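Local coordinates for protein ALDH21) (Physcomitrella patens subsp. patens, PDB 5MZ5) that oxidises succinic semialdehyde with NADP(+) as an aldehyde dehydrogenase of lower plants and some vascular plants, at residues D80-A85 with E256-L261; V182-P187 with A196-P201; E226-I231 with G237-L242; K279-M284 with M501-V506. All coordinates share one frame; numbering follows the deposited sequence.

Interaction 1 (D80-A85 with E256-L261); sequences DAIDAA and ERFKLL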
loop_
_atom_site.group_PDB
_atom_site.type_symbol
_atom_site.label_atom_id
_atom_site.label_comp_id
_atom_site.label_asym_id
_atom_site.label_seq_id
_atom_site.Cartn_x
_atom_site.Cartn_y
_atom_site.Cartn_z
ATOM N N ASP A 80 32.028 -19.380 -16.705
ATOM C CA ASP A 80 30.956 -20.220 -17.240
ATOM C C ASP A 80 29.673 -20.045 -16.436
ATOM O O ASP A 80 28.598 -19.987 -17.033
ATOM C CB ASP A 80 31.380 -21.711 -17.289
ATOM C CG ASP A 80 32.503 -22.047 -18.264
ATOM O OD1 ASP A 80 32.768 -21.233 -19.175
ATOM O OD2 ASP A 80 33.110 -23.127 -18.117
ATOM N N ALA A 81 29.799 -19.919 -15.089
ATOM C CA ALA A 81 28.681 -19.709 -14.167
ATOM C C ALA A 81 27.988 -18.390 -14.452
ATOM O O ALA A 81 26.752 -18.343 -14.531
ATOM C CB ALA A 81 29.170 -19.755 -12.721
ATOM N N ILE A 82 28.788 -17.319 -14.614
ATOM C CA ILE A 82 28.257 -15.985 -14.892
ATOM C C ILE A 82 27.598 -15.940 -16.298
ATOM O O ILE A 82 26.491 -15.405 -16.428
ATOM C CB ILE A 82 29.304 -14.853 -14.653
ATOM C CG1 ILE A 82 29.927 -14.940 -13.239
ATOM C CG2 ILE A 82 28.644 -13.499 -14.854
ATOM C CD1 ILE A 82 31.250 -14.121 -13.009
ATOM N N ASP A 83 28.254 -16.537 -17.328
ATOM C CA ASP A 83 27.680 -16.617 -18.682
ATOM C C ASP A 83 26.329 -17.349 -18.677
ATOM O O ASP A 83 25.406 -16.921 -19.372
ATOM C CB ASP A 83 28.642 -17.305 -19.664
ATOM C CG ASP A 83 29.771 -16.427 -20.144
ATOM O OD1 ASP A 83 29.608 -15.188 -20.133
ATOM O OD2 ASP A 83 30.815 -16.977 -20.551
ATOM N N ALA A 84 26.238 -18.459 -17.915
ATOM C CA ALA A 84 25.023 -19.262 -17.793
ATOM C C ALA A 84 23.900 -18.491 -17.099
ATOM O O ALA A 84 22.758 -18.629 -17.509
ATOM C CB ALA A 84 25.316 -20.561 -17.057
ATOM N N ALA A 85 24.238 -17.638 -16.086
ATOM C CA ALA A 85 23.287 -16.792 -15.353
ATOM C C ALA A 85 22.718 -15.717 -16.288
ATOM O O ALA A 85 21.510 -15.507 -16.302
ATOM C CB ALA A 85 23.952 -16.159 -14.132
ATOM N N GLU A 256 31.053 -7.100 -14.540
ATOM C CA GLU A 256 30.031 -6.233 -15.125
ATOM C C GLU A 256 28.768 -6.982 -15.550
ATOM O O GLU A 256 27.735 -6.340 -15.749
ATOM C CB GLU A 256 30.603 -5.420 -16.298
ATOM C CG GLU A 256 31.735 -4.472 -15.911
ATOM C CD GLU A 256 32.339 -3.659 -17.040
ATOM O OE1 GLU A 256 33.588 -3.568 -17.110
ATOM O OE2 GLU A 256 31.561 -3.097 -17.846
ATOM N N ARG A 257 28.826 -8.338 -15.658
ATOM C CA ARG A 257 27.655 -9.149 -16.018
ATOM C C ARG A 257 26.642 -9.226 -14.856
ATOM O O ARG A 257 25.470 -9.486 -15.083
ATOM C CB ARG A 257 28.070 -10.536 -16.528
ATOM C CG ARG A 257 28.709 -10.532 -17.925
ATOM C CD ARG A 257 29.458 -11.830 -18.218
ATOM N NE ARG A 257 30.622 -12.004 -17.335
ATOM C CZ ARG A 257 31.405 -13.080 -17.284
ATOM N NH1 ARG A 257 32.429 -13.119 -16.444
ATOM N NH2 ARG A 257 31.167 -14.125 -18.064
ATOM N N PHE A 258 27.094 -8.984 -13.618
ATOM C CA PHE A 258 26.207 -8.930 -12.459
ATOM C C PHE A 258 25.578 -7.536 -12.361
ATOM O O PHE A 258 26.273 -6.519 -12.514
ATOM C CB PHE A 258 26.954 -9.212 -11.166
ATOM C CG PHE A 258 27.522 -10.592 -10.994
ATOM C CD1 PHE A 258 26.683 -11.692 -10.860
ATOM C CD2 PHE A 258 28.887 -10.778 -10.834
ATOM C CE1 PHE A 258 27.209 -12.955 -10.621
ATOM C CE2 PHE A 258 29.411 -12.041 -10.574
ATOM C CZ PHE A 258 28.567 -13.119 -10.458
ATOM N N LYS A 259 24.272 -7.507 -12.060
ATOM C CA LYS A 259 23.482 -6.269 -11.924
ATOM C C LYS A 259 23.366 -5.823 -10.477
ATOM O O LYS A 259 23.063 -4.660 -10.189
ATOM C CB LYS A 259 22.080 -6.449 -12.552
ATOM C CG LYS A 259 22.116 -6.774 -14.067
ATOM C CD LYS A 259 22.830 -5.728 -14.952
ATOM C CE LYS A 259 21.997 -4.485 -15.226
ATOM N NZ LYS A 259 22.685 -3.516 -16.130
ATOM N N LEU A 260 23.609 -6.759 -9.571
ATOM C CA LEU A 260 23.560 -6.525 -8.142
ATOM C C LEU A 260 24.583 -7.400 -7.426
ATOM O O LEU A 260 24.744 -8.573 -7.767
ATOM C CB LEU A 260 22.140 -6.840 -7.607
ATOM C CG LEU A 260 21.921 -6.831 -6.067
ATOM C CD1 LEU A 260 21.986 -5.424 -5.484
ATOM C CD2 LEU A 260 20.575 -7.436 -5.722
ATOM N N LEU A 261 25.276 -6.804 -6.443
ATOM C CA LEU A 261 26.122 -7.504 -5.509
ATOM C C LEU A 261 25.418 -7.423 -4.125
ATOM O O LEU A 261 25.109 -6.337 -3.644
ATOM C CB LEU A 261 27.542 -6.898 -5.441
ATOM C CG LEU A 261 28.404 -7.272 -4.220
ATOM C CD1 LEU A 261 28.647 -8.809 -4.122
ATOM C CD2 LEU A 261 29.730 -6.535 -4.246
#

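Interaction 2 (V182-P187 with A196-P201); sequences VSMVSP and AHKVAP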
loop_
_atom_site.group_PDB
_atom_site.type_symbol
_atom_site.label_atom_id
_atom_site.label_comp_id
_atom_site.label_asym_id
_atom_site.label_seq_id
_atom_site.Cartn_x
_atom_site.Cartn_y
_atom_site.Cartn_z
ATOM N N VAL A 182 22.491 -11.848 -10.113
ATOM C CA VAL A 182 22.868 -11.410 -8.774
ATOM C C VAL A 182 24.128 -12.124 -8.302
ATOM O O VAL A 182 24.209 -13.351 -8.360
ATOM C CB VAL A 182 21.700 -11.570 -7.755
ATOM C CG1 VAL A 182 22.113 -11.138 -6.337
ATOM C CG2 VAL A 182 20.439 -10.818 -8.200
ATOM N N SER A 183 25.103 -11.335 -7.808
ATOM C CA SER A 183 26.324 -11.843 -7.185
ATOM C C SER A 183 26.036 -11.906 -5.674
ATOM O O SER A 183 25.650 -10.895 -5.074
ATOM C CB SER A 183 27.504 -10.916 -7.452
ATOM O OG SER A 183 28.621 -11.402 -6.733
ATOM N N MET A 184 26.188 -13.099 -5.075
ATOM C CA MET A 184 25.917 -13.314 -3.642
ATOM C C MET A 184 27.156 -13.807 -2.958
ATOM O O MET A 184 27.807 -14.727 -3.452
ATOM C CB MET A 184 24.765 -14.318 -3.408
ATOM C CG MET A 184 23.479 -13.967 -4.121
ATOM S SD MET A 184 22.287 -15.312 -3.966
ATOM C CE MET A 184 20.889 -14.537 -4.646
ATOM N N VAL A 185 27.502 -13.169 -1.835
ATOM C CA VAL A 185 28.648 -13.508 -0.998
ATOM C C VAL A 185 28.103 -13.609 0.420
ATOM O O VAL A 185 27.595 -12.634 0.964
ATOM C CB VAL A 185 29.833 -12.506 -1.149
ATOM C CG1 VAL A 185 31.022 -12.936 -0.279
ATOM C CG2 VAL A 185 30.267 -12.373 -2.628
ATOM N N SER A 186 28.134 -14.813 0.980
ATOM C CA SER A 186 27.523 -15.109 2.273
ATOM C C SER A 186 28.547 -15.387 3.408
ATOM O O SER A 186 29.711 -15.650 3.124
ATOM C CB SER A 186 26.525 -16.249 2.115
ATOM O OG SER A 186 27.142 -17.381 1.531
ATOM N N PRO A 187 28.128 -15.316 4.698
ATOM C CA PRO A 187 29.093 -15.504 5.794
ATOM C C PRO A 187 29.151 -16.924 6.383
ATOM O O PRO A 187 28.422 -17.834 5.953
ATOM C CB PRO A 187 28.588 -14.499 6.831
ATOM C CG PRO A 187 27.080 -14.609 6.696
ATOM C CD PRO A 187 26.788 -14.975 5.240
ATOM N N ALA A 196 19.880 -18.248 2.723
ATOM C CA ALA A 196 18.435 -18.237 2.442
ATOM C C ALA A 196 17.907 -16.813 2.237
ATOM O O ALA A 196 17.133 -16.590 1.308
ATOM C CB ALA A 196 17.661 -18.931 3.569
ATOM N N HIS A 197 18.393 -15.839 3.046
ATOM C CA HIS A 197 17.975 -14.436 2.961
ATOM C C HIS A 197 18.428 -13.721 1.672
ATOM O O HIS A 197 17.989 -12.597 1.413
ATOM C CB HIS A 197 18.385 -13.661 4.227
ATOM C CG HIS A 197 17.359 -13.773 5.316
ATOM N ND1 HIS A 197 16.108 -13.167 5.201
ATOM C CD2 HIS A 197 17.416 -14.434 6.495
ATOM C CE1 HIS A 197 15.470 -13.452 6.316
ATOM N NE2 HIS A 197 16.217 -14.215 7.124
ATOM N N LYS A 198 19.263 -14.380 0.848
ATOM C CA LYS A 198 19.689 -13.860 -0.455
ATOM C C LYS A 198 19.058 -14.695 -1.578
ATOM O O LYS A 198 18.477 -14.136 -2.515
ATOM C CB LYS A 198 21.229 -13.851 -0.586
ATOM C CG LYS A 198 21.929 -12.964 0.423
ATOM C CD LYS A 198 23.437 -12.924 0.173
ATOM C CE LYS A 198 24.195 -12.171 1.247
ATOM N NZ LYS A 198 23.653 -10.793 1.493
ATOM N N VAL A 199 19.151 -16.023 -1.463
ATOM C CA VAL A 199 18.675 -17.018 -2.438
ATOM C C VAL A 199 17.128 -17.047 -2.570
ATOM O O VAL A 199 16.631 -17.029 -3.694
ATOM C CB VAL A 199 19.261 -18.423 -2.136
ATOM C CG1 VAL A 199 18.532 -19.536 -2.901
ATOM C CG2 VAL A 199 20.763 -18.455 -2.401
ATOM N N ALA A 200 16.386 -17.103 -1.443
ATOM C CA ALA A 200 14.906 -17.159 -1.466
ATOM C C ALA A 200 14.316 -15.911 -2.158
ATOM O O ALA A 200 13.554 -16.110 -3.088
ATOM C CB ALA A 200 14.341 -17.359 -0.059
ATOM N N PRO A 201 14.733 -14.642 -1.847
ATOM C CA PRO A 201 14.213 -13.492 -2.621
ATOM C C PRO A 201 14.608 -13.463 -4.112
ATOM O O PRO A 201 13.800 -13.014 -4.918
ATOM C CB PRO A 201 14.738 -12.266 -1.855
ATOM C CG PRO A 201 15.836 -12.749 -1.042
ATOM C CD PRO A 201 15.583 -14.179 -0.723
#

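Interaction 3 (E226-I231 with G237-L242); sequences EILHKI and GAFSIL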
loop_
_atom_site.group_PDB
_atom_site.type_symbol
_atom_site.label_atom_id
_atom_site.label_comp_id
_atom_site.label_asym_id
_atom_site.label_seq_id
_atom_site.Cartn_x
_atom_site.Cartn_y
_atom_site.Cartn_z
ATOM N N GLU A 226 21.934 -28.912 -3.939
ATOM C CA GLU A 226 21.445 -30.272 -4.203
ATOM C C GLU A 226 19.927 -30.248 -4.364
ATOM O O GLU A 226 19.384 -30.877 -5.282
ATOM C CB GLU A 226 21.791 -31.227 -3.050
ATOM C CG GLU A 226 23.249 -31.606 -2.909
ATOM C CD GLU A 226 23.585 -32.312 -1.604
ATOM O OE1 GLU A 226 24.741 -32.167 -1.148
ATOM O OE2 GLU A 226 22.700 -32.991 -1.030
ATOM N N ILE A 227 19.252 -29.533 -3.450
ATOM C CA ILE A 227 17.801 -29.371 -3.448
ATOM C C ILE A 227 17.367 -28.670 -4.753
ATOM O O ILE A 227 16.515 -29.186 -5.457
ATOM C CB ILE A 227 17.343 -28.609 -2.170
ATOM C CG1 ILE A 227 17.559 -29.476 -0.905
ATOM C CG2 ILE A 227 15.892 -28.098 -2.302
ATOM C CD1 ILE A 227 17.563 -28.725 0.419
ATOM N N LEU A 228 18.014 -27.543 -5.093
ATOM C CA LEU A 228 17.703 -26.743 -6.271
ATOM C C LEU A 228 17.907 -27.475 -7.578
ATOM O O LEU A 228 17.112 -27.302 -8.493
ATOM C CB LEU A 228 18.487 -25.414 -6.253
ATOM C CG LEU A 228 18.079 -24.387 -5.207
ATOM C CD1 LEU A 228 18.979 -23.185 -5.282
ATOM C CD2 LEU A 228 16.613 -23.978 -5.363
ATOM N N HIS A 229 18.955 -28.313 -7.651
ATOM C CA HIS A 229 19.305 -29.127 -8.812
ATOM C C HIS A 229 18.170 -30.074 -9.233
ATOM O O HIS A 229 17.978 -30.290 -10.420
ATOM C CB HIS A 229 20.613 -29.909 -8.528
ATOM C CG HIS A 229 20.890 -31.006 -9.510
ATOM N ND1 HIS A 229 21.143 -30.734 -10.857
ATOM C CD2 HIS A 229 20.894 -32.347 -9.329
ATOM C CE1 HIS A 229 21.296 -31.913 -11.439
ATOM N NE2 HIS A 229 21.163 -32.912 -10.562
ATOM N N LYS A 230 17.415 -30.623 -8.267
ATOM C CA LYS A 230 16.311 -31.555 -8.508
ATOM C C LYS A 230 14.994 -30.852 -8.885
ATOM O O LYS A 230 14.013 -31.536 -9.163
ATOM C CB LYS A 230 16.101 -32.457 -7.269
ATOM C CG LYS A 230 17.298 -33.360 -6.920
ATOM C CD LYS A 230 17.115 -34.099 -5.561
ATOM C CE LYS A 230 17.310 -33.234 -4.324
ATOM N NZ LYS A 230 17.388 -34.027 -3.067
ATOM N N ILE A 231 14.959 -29.498 -8.906
ATOM C CA ILE A 231 13.725 -28.764 -9.214
ATOM C C ILE A 231 13.666 -28.392 -10.709
ATOM O O ILE A 231 14.367 -27.489 -11.173
ATOM C CB ILE A 231 13.488 -27.566 -8.248
ATOM C CG1 ILE A 231 13.439 -28.061 -6.780
ATOM C CG2 ILE A 231 12.207 -26.795 -8.631
ATOM C CD1 ILE A 231 13.561 -26.975 -5.723
ATOM N N GLY A 237 20.908 -23.171 -15.615
ATOM C CA GLY A 237 21.813 -22.035 -15.462
ATOM C C GLY A 237 21.319 -20.935 -14.544
ATOM O O GLY A 237 22.003 -19.924 -14.391
ATOM N N ALA A 238 20.137 -21.120 -13.907
ATOM C CA ALA A 238 19.531 -20.154 -12.966
ATOM C C ALA A 238 20.405 -19.961 -11.717
ATOM O O ALA A 238 20.329 -18.921 -11.041
ATOM C CB ALA A 238 18.160 -20.641 -12.545
ATOM N N PHE A 239 21.188 -20.981 -11.377
ATOM C CA PHE A 239 22.032 -20.887 -10.198
ATOM C C PHE A 239 23.363 -21.585 -10.357
ATOM O O PHE A 239 23.491 -22.562 -11.095
ATOM C CB PHE A 239 21.290 -21.403 -8.937
ATOM C CG PHE A 239 21.248 -22.904 -8.773
ATOM C CD1 PHE A 239 20.293 -23.670 -9.439
ATOM C CD2 PHE A 239 22.199 -23.562 -7.997
ATOM C CE1 PHE A 239 20.280 -25.063 -9.316
ATOM C CE2 PHE A 239 22.178 -24.954 -7.871
ATOM C CZ PHE A 239 21.225 -25.695 -8.536
ATOM N N SER A 240 24.338 -21.079 -9.608
ATOM C CA SER A 240 25.661 -21.641 -9.414
ATOM C C SER A 240 26.019 -21.360 -7.965
ATOM O O SER A 240 25.725 -20.273 -7.467
ATOM C CB SER A 240 26.685 -21.018 -10.353
ATOM O OG SER A 240 26.563 -21.573 -11.649
ATOM N N ILE A 241 26.574 -22.360 -7.281
ATOM C CA ILE A 241 27.042 -22.269 -5.888
ATOM C C ILE A 241 28.470 -22.820 -5.894
ATOM O O ILE A 241 28.673 -24.030 -6.050
ATOM C CB ILE A 241 26.112 -22.938 -4.826
ATOM C CG1 ILE A 241 24.668 -22.367 -4.909
ATOM C CG2 ILE A 241 26.711 -22.795 -3.378
ATOM C CD1 ILE A 241 23.646 -23.169 -4.208
ATOM N N LEU A 242 29.447 -21.896 -5.835
ATOM C CA LEU A 242 30.866 -22.216 -5.920
ATOM C C LEU A 242 31.725 -21.630 -4.774
ATOM O O LEU A 242 31.908 -20.410 -4.715
ATOM C CB LEU A 242 31.476 -21.748 -7.265
ATOM C CG LEU A 242 30.601 -21.630 -8.506
ATOM C CD1 LEU A 242 31.030 -20.431 -9.341
ATOM C CD2 LEU A 242 30.702 -22.891 -9.362
#

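Interaction 4 (K279-M284 with M501-V506); sequences KKKVVM and MLETKV. With EDO (1,2-ethanediol), chain I.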
loop_
_atom_site.group_PDB
_atom_site.type_symbol
_atom_site.label_atom_id
_atom_site.label_comp_id
_atom_site.label_asym_id
_atom_site.label_seq_id
_atom_site.Cartn_x
_atom_site.Cartn_y
_atom_site.Cartn_z
ATOM N N LYS A 279 29.512 -0.337 -11.750
ATOM C CA LYS A 279 28.161 0.199 -12.017
ATOM C C LYS A 279 26.994 -0.480 -11.283
ATOM O O LYS A 279 25.972 0.165 -11.066
ATOM C CB LYS A 279 27.890 0.210 -13.533
ATOM C CG LYS A 279 28.885 1.080 -14.298
ATOM C CD LYS A 279 28.487 1.295 -15.738
ATOM C CE LYS A 279 29.662 1.811 -16.520
ATOM N NZ LYS A 279 29.334 1.933 -17.958
ATOM N N LYS A 280 27.126 -1.755 -10.919
ATOM C CA LYS A 280 26.072 -2.518 -10.244
ATOM C C LYS A 280 25.593 -1.925 -8.906
ATOM O O LYS A 280 26.354 -1.251 -8.194
ATOM C CB LYS A 280 26.529 -3.982 -10.019
ATOM C CG LYS A 280 27.757 -4.107 -9.092
ATOM C CD LYS A 280 28.153 -5.554 -8.726
ATOM C CE LYS A 280 28.789 -6.380 -9.824
ATOM N NZ LYS A 280 29.917 -5.694 -10.496
ATOM N N LYS A 281 24.346 -2.265 -8.539
ATOM C CA LYS A 281 23.792 -1.930 -7.238
ATOM C C LYS A 281 24.472 -2.821 -6.181
ATOM O O LYS A 281 24.964 -3.923 -6.478
ATOM C CB LYS A 281 22.268 -2.121 -7.205
ATOM C CG LYS A 281 21.525 -1.012 -7.931
ATOM C CD LYS A 281 20.041 -1.016 -7.602
ATOM C CE LYS A 281 19.260 -0.236 -8.617
ATOM N NZ LYS A 281 17.879 0.069 -8.161
ATOM N N VAL A 282 24.550 -2.303 -4.954
ATOM C CA VAL A 282 25.190 -2.996 -3.847
ATOM C C VAL A 282 24.279 -2.965 -2.629
ATOM O O VAL A 282 23.738 -1.915 -2.300
ATOM C CB VAL A 282 26.590 -2.393 -3.527
ATOM C CG1 VAL A 282 27.299 -3.199 -2.453
ATOM C CG2 VAL A 282 27.459 -2.301 -4.774
ATOM N N VAL A 283 24.122 -4.129 -1.977
ATOM C CA VAL A 283 23.387 -4.364 -0.736
ATOM C C VAL A 283 24.440 -4.914 0.214
ATOM O O VAL A 283 25.222 -5.775 -0.197
ATOM C CB VAL A 283 22.222 -5.388 -0.938
ATOM C CG1 VAL A 283 21.766 -6.005 0.393
ATOM C CG2 VAL A 283 21.058 -4.747 -1.666
ATOM N N MET A 284 24.466 -4.421 1.464
ATOM C CA MET A 284 25.460 -4.817 2.459
ATOM C C MET A 284 24.840 -5.081 3.831
ATOM O O MET A 284 24.201 -4.203 4.408
ATOM C CB MET A 284 26.532 -3.717 2.617
ATOM C CG MET A 284 27.356 -3.496 1.402
ATOM S SD MET A 284 28.830 -4.470 1.524
ATOM C CE MET A 284 29.170 -4.793 -0.182
ATOM N N MET A 501 16.207 -6.464 -5.643
ATOM C CA MET A 501 16.354 -7.342 -6.811
ATOM C C MET A 501 15.319 -7.016 -7.901
ATOM O O MET A 501 15.170 -7.751 -8.884
ATOM C CB MET A 501 16.255 -8.803 -6.378
ATOM C CG MET A 501 17.455 -9.238 -5.606
ATOM S SD MET A 501 17.246 -10.816 -4.795
ATOM C CE MET A 501 18.652 -10.785 -3.677
ATOM N N LEU A 502 14.607 -5.901 -7.719
ATOM C CA LEU A 502 13.564 -5.452 -8.639
ATOM C C LEU A 502 13.839 -4.060 -9.166
ATOM O O LEU A 502 14.325 -3.206 -8.435
ATOM C CB LEU A 502 12.172 -5.508 -7.970
ATOM C CG LEU A 502 11.556 -6.904 -7.786
ATOM C CD1 LEU A 502 10.427 -6.879 -6.763
ATOM C CD2 LEU A 502 11.052 -7.489 -9.094
ATOM N N GLU A 503 13.545 -3.842 -10.447
ATOM C CA GLU A 503 13.673 -2.530 -11.078
ATOM C C GLU A 503 12.289 -2.008 -11.407
ATOM O O GLU A 503 11.438 -2.759 -11.878
ATOM C CB GLU A 503 14.562 -2.565 -12.333
ATOM C CG GLU A 503 16.048 -2.458 -12.008
ATOM C CD GLU A 503 16.568 -1.092 -11.578
ATOM O OE1 GLU A 503 17.795 -0.980 -11.370
ATOM O OE2 GLU A 503 15.764 -0.145 -11.424
ATOM N N THR A 504 12.069 -0.734 -11.144
ATOM C CA THR A 504 10.805 -0.066 -11.437
ATOM C C THR A 504 10.750 0.334 -12.920
ATOM O O THR A 504 11.717 0.886 -13.440
ATOM C CB THR A 504 10.636 1.155 -10.512
ATOM O OG1 THR A 504 10.565 0.680 -9.171
ATOM C CG2 THR A 504 9.366 1.963 -10.825
ATOM N N LYS A 505 9.614 0.064 -13.577
ATOM C CA LYS A 505 9.358 0.490 -14.958
ATOM C C LYS A 505 7.952 1.047 -15.013
ATOM O O LYS A 505 7.018 0.422 -14.515
ATOM C CB LYS A 505 9.530 -0.648 -15.975
ATOM C CG LYS A 505 9.625 -0.179 -17.439
ATOM C CD LYS A 505 9.619 -1.343 -18.449
ATOM C CE LYS A 505 10.718 -2.384 -18.210
ATOM N NZ LYS A 505 10.739 -3.453 -19.254
ATOM N N VAL A 506 7.798 2.229 -15.613
ATOM C CA VAL A 506 6.461 2.840 -15.772
ATOM C C VAL A 506 6.038 2.845 -17.251
ATOM O O VAL A 506 6.843 3.130 -18.126
ATOM C CB VAL A 506 6.352 4.244 -15.098
ATOM C CG1 VAL A 506 7.379 5.249 -15.677
ATOM C CG2 VAL A 506 4.913 4.807 -15.161
HETATM C C1 EDO I . 24.714 1.451 -4.685
HETATM O O1 EDO I . 23.543 0.734 -5.062
HETATM C C2 EDO I . 24.363 2.916 -4.259
HETATM O O2 EDO I . 23.844 3.000 -2.925
HETATM O O HOH W 1 16.659 -2.298 -7.453
#

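Interaction 1 (D80-A85 with E256-L261)
Ile82 and Arg257 bring the two backbones nearest each other, their CA atoms 7.0 Å apart, where helix 75-94 passes the loop that leads into strand 260-264. Residues 80-85 lie inside the helix, whereas 256-259 form the loop and the strand begins at Leu260. Ile82 points at the loop and meets two flat groups at once. Its CG2 branch lies opposite the backbone N, with CG1 beside it (chi1 -53°); CG2 touches Arg257 CB at 3.5 Å and lies over one face of the guanidinium, toward the rim. The other branch goes to the aromatic ring, Ile82 CG1 standing 3.6 Å from Phe258 CZ. A beta-branched side chain suits this place because its two arms can serve an arginine and a phenylalanine together. At the outer margin Arg257 NH2 makes a salt bridge with Asp83 OD1 at 2.8 Å. The oxygen lies in the guanidinium plane, but the nitrogen comes from above the carboxylate plane, and the N-H...O angle is only 140°, so this is not the flat, two-pronged pairing of such groups. Asp255 is the strongest partner of Arg257 and, like Asp79, bridges to NH1; several acids thus share the arginine, which balances its charge and fixes where the guanidinium sits. Phe258 also packs on Ser183 of the adjacent strand 182-185 and Val210 of strand 209-212 beyond it. The arrangement is a helix laid across the Rossmann-type sheet of the NADP(+)-binding domain, meeting the loop that enters the inner strand 260-264.

Interaction 2 (V182-P187 with A196-P201)
Met184 turns its CG anti to the carbonyl carbon (chi1 -54°) and then runs extended, which carries its sulfur and methyl from the strand down onto the helix at Lys198. Strand 182-185 and helix 193-205 are the first two elements of a beta-alpha-beta unit in the Rossmann-type domain, and the short segments run nearly antiparallel, at 160°, with their axes 9.4 Å apart. Met184 and Lys198 lie alongside each other, head to tail: Met184 SD lies 3.8 Å from Lys198 CB, while further along the lysine its CD approaches Met184 CB. A flexible, unbranched thioether fits here, since it can lie along the aliphatic part of a lysine and still reach the next residue, Val199, which runs roughly perpendicular to it and whose CG2 also stands 3.8 Å from Met184 SD. Lys198 stays extended until its last bond, where chi4 of -53° turns the ammonium aside. That nitrogen is buried and held by hydrogen bonds to Thr262 and Thr264 and by a salt bridge to Glu492, so the charge is paid for inside the domain. Ser186, just beyond the strand, is an NADP(+)-binding residue, which places this packing next to the cofactor-binding end of the strand. Two carbons end beside backbone oxygens: Met184 CE is 3.2 Å from Lys198 O, and Lys198 CE is 3.4 Å from Val185 O.

Interaction 3 (E226-I231 with G237-L242)
The Phe239 ring presents one face to Leu228, whose CB stands 3.5 Å above the ring plane and is displaced toward the rim. The contact is a CH-pi interaction, with Leu228 CB 3.8 Å from the centroid of the Phe239 ring and 24° off its normal. Near the outer end of the ring, Phe239 CZ comes within 3.6 Å of Leu228 CB, and the backbone of the next residue closes in there too: His229 CA lies at the edge, in the ring plane, and His229 N approaches obliquely at 3.6 Å from Phe239 CZ. The phenylalanine reaches the helix because its CG sits between the backbone N and the carbonyl carbon (chi1 80°), standing the ring out from the strand. A long flat side chain suits the place, since the backbones remain well separated, with the CA atoms of Leu228 and Phe239 8.3 Å apart. Leucine offers an unbranched CB that can settle on the ring, while its branched end passes on beside Phe239 CG. The imidazole of His229 leads away from the strand and its ND1 is bonded to Ser46 O. Leu228 also packs on Val107 of helix 97-113, and Phe239 on Phe209, so the pair sits between that helix and the adjoining strand 209-212. This is the helix-on-sheet packing of a beta-alpha-beta unit, strand 209-212, helix 219-229 and strand 239-241, at the margin of the Rossmann-type sheet.

Interaction 4 (K279-M284 with M501-V506)
Lys281 and Met501 mark the closest approach of the two backbones, with CA atoms 9.2 Å apart, so the strands stay separate and only long side chains and a water span the distance. Strand 281-285 belongs to the Rossmann-type sheet of the cofactor domain, whereas strand 502-510 lies in the three-stranded antiparallel sheet that, as in other aldehyde dehydrogenases, takes part in oligomerisation. The bridge is made by Lys281 and Glu503, which reach for each other across the gap. Lys281 is extended beyond CG, using the whole length of its chain to carry the ammonium to the other strand. Glu503 folds instead, its chain bent at chi2 (-74°), and this brings the carboxylate back toward the lysine. Their salt bridge is a long one, Lys281 NZ to Glu503 OE1 at 3.4 Å, and Lys281 CE lies even nearer that oxygen, at 3.2 Å. The stronger partner of Glu503 is Arg491 of the second subunit, which pairs with OE2, so the carboxylate lies between a lysine of its own chain and an arginine of another. That position probably stabilises its negative charge. Thr504 O accepts from the same arginine, and Val506 pairs in parallel with a strand of that subunit, extending the sheet into it. A 1,2-ethanediol molecule, probably a crystallisation additive, accepts a bond from Val282 N through O1 at 3.2 Å. Lys281 has a second, water-mediated link, made of two shorter bonds: the water accepts from Lys281 NZ at 2.8 Å and donates to Leu502 O at 2.7 Å.

Interactions 1, 2, 3 and 4 all reach the six-stranded Rossmann-type sheet, in which strands 239-241, 209-212, 182-185, 260-264 and 281-285 lie side by side in that order, with 488-489 beyond. Interactions 2 and 3 follow one another inside the long loop that interaction 1 closes, and interaction 4 comes after it. Centres lie 13 to 15 Å apart, except those of interactions 3 and 4, which are 23 Å apart. Interaction 1 touches the other three: Leu260 O meets Ser183 N, Ala81 packs on Ser240, and Leu261 N meets Lys281 O. Helices thus pack on the NADP(+)-binding sheet, while interaction 4 joins strand 281-285 to the strand that meets the second subunit.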